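Local coordinates for transcriptional regulator (Vibrio virus VP882, PDB 7DWM), which binds the small signal molecule 3,5-dimethylpyrazin-2-ol through a PAS-type domain and probably binds DNA through a LuxR-type helix-turn-helix domain to regulate transcription, at residues M223-K226 and A227-H230. Sequence-based numbering, arbitrary orientation.
Sequences MVPK and ALFH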
loop_
_atom_site.group_PDB
_atom_site.type_symbol
_atom_site.label_atom_id
_atom_site.label_comp_id
_atom_site.label_asym_id
_atom_site.label_seq_id
_atom_site.Cartn_x
_atom_site.Cartn_y
_atom_site.Cartn_z
ATOM N N MET A 223 -11.428 -7.977 -7.753
ATOM C CA MET A 223 -11.516 -8.055 -9.200
ATOM C C MET A 223 -11.336 -6.684 -9.834
ATOM O O MET A 223 -11.870 -5.676 -9.366
ATOM C CB MET A 223 -12.857 -8.650 -9.623
ATOM C CG MET A 223 -13.091 -8.625 -11.125
ATOM S SD MET A 223 -14.696 -7.961 -11.608
ATOM C CE MET A 223 -14.395 -6.203 -11.475
ATOM N N VAL A 224 -10.564 -6.655 -10.908
ATOM C CA VAL A 224 -10.388 -5.473 -11.742
ATOM C C VAL A 224 -11.169 -5.704 -13.026
ATOM O O VAL A 224 -11.046 -6.784 -13.620
ATOM C CB VAL A 224 -8.902 -5.205 -12.052
ATOM C CG1 VAL A 224 -8.738 -3.863 -12.739
ATOM C CG2 VAL A 224 -8.078 -5.270 -10.790
ATOM N N PRO A 225 -11.999 -4.766 -13.460
ATOM C CA PRO A 225 -12.767 -4.996 -14.683
ATOM C C PRO A 225 -11.800 -5.184 -15.843
ATOM O O PRO A 225 -10.868 -4.401 -16.035
ATOM C CB PRO A 225 -13.608 -3.721 -14.825
ATOM C CG PRO A 225 -13.659 -3.135 -13.440
ATOM C CD PRO A 225 -12.352 -3.499 -12.795
ATOM N N LYS A 226 -12.036 -6.244 -16.616
ATOM C CA LYS A 226 -11.107 -6.630 -17.672
ATOM C C LYS A 226 -11.006 -5.583 -18.777
ATOM O O LYS A 226 -10.032 -5.594 -19.540
ATOM C CB LYS A 226 -11.492 -8.004 -18.218
ATOM C CG LYS A 226 -12.526 -8.009 -19.311
ATOM C CD LYS A 226 -12.401 -9.278 -20.124
ATOM C CE LYS A 226 -11.002 -9.410 -20.701
ATOM N NZ LYS A 226 -10.876 -8.624 -21.964
ATOM N N ALA A 227 -11.995 -4.690 -18.902
ATOM C CA ALA A 227 -11.854 -3.587 -19.852
ATOM C C ALA A 227 -10.658 -2.698 -19.526
ATOM O O ALA A 227 -10.161 -1.994 -20.412
ATOM C CB ALA A 227 -13.134 -2.755 -19.879
ATOM N N LEU A 228 -10.202 -2.709 -18.274
ATOM C CA LEU A 228 -9.016 -1.986 -17.832
ATOM C C LEU A 228 -7.717 -2.698 -18.189
ATOM O O LEU A 228 -6.647 -2.095 -18.066
ATOM C CB LEU A 228 -9.076 -1.735 -16.325
ATOM C CG LEU A 228 -9.660 -0.372 -15.948
ATOM C CD1 LEU A 228 -9.866 -0.260 -14.446
ATOM C CD2 LEU A 228 -8.766 0.747 -16.457
ATOM N N PHE A 229 -7.779 -3.953 -18.626
ATOM C CA PHE A 229 -6.569 -4.724 -18.868
ATOM C C PHE A 229 -5.818 -4.201 -20.088
ATOM O O PHE A 229 -6.410 -3.681 -21.037
ATOM C CB PHE A 229 -6.904 -6.199 -19.115
ATOM C CG PHE A 229 -7.288 -6.975 -17.885
ATOM C CD1 PHE A 229 -7.407 -8.356 -17.948
ATOM C CD2 PHE A 229 -7.535 -6.341 -16.679
ATOM C CE1 PHE A 229 -7.757 -9.089 -16.834
ATOM C CE2 PHE A 229 -7.889 -7.071 -15.558
ATOM C CZ PHE A 229 -7.999 -8.446 -15.636
ATOM N N HIS A 230 -4.497 -4.353 -20.038
ATOM C CA HIS A 230 -3.553 -3.963 -21.086
ATOM C C HIS A 230 -3.890 -2.611 -21.714
ATOM O O HIS A 230 -4.053 -2.481 -22.928
ATOM C CB HIS A 230 -3.476 -5.035 -22.174
ATOM C CG HIS A 230 -3.466 -6.447 -21.660
ATOM N ND1 HIS A 230 -4.448 -7.361 -21.977
ATOM C CD2 HIS A 230 -2.572 -7.113 -20.890
ATOM C CE1 HIS A 230 -4.170 -8.523 -21.411
ATOM N NE2 HIS A 230 -3.036 -8.399 -20.747
#
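The amide N of Leu228 donates to Pro225 O over 2.9 Å, and one residue further on Phe229 N repeats the step onto Lys226 O. Two successive bonds between residues three apart are the signature of 3-10 geometry, and here they form a short 3-10 turn in the loop between helix 208-217 and strand 233-236. Both bonds are fairly straight.

Side chains pack around the turn. With CG anti to its own carbonyl carbon (chi1 -75°), Phe229 folds its ring back over the turn, and Lys226 CA lies 3.7 Å from the ring centroid, 12° off the normal, a CH-pi contact squarely over one face. Val224 flanks the same ring, its CB 4.1 Å from Phe229 CE2. Its branch CG1, placed anti to the backbone N, meets Leu228 CD1 at 4.1 Å, the two side chains crossing at about a right angle.

Lys226 N, at the start of the turn, is hydrogen-bonded to Glu166 OE1, while buried Pro225 packs on Leu167 and Phe170, fastening the turn to helix 163-172 of the LuxR-type region. Pro225 also packs on Leu142 of the second subunit, and Leu228 on Val138 of that subunit. Beyond the turn His230 meets Trp100 edge-to-face, and the chain runs from helix 208-217 by way of this linker to strand 233-236, which joins the edge of the PAS sheet beside strand 88-96.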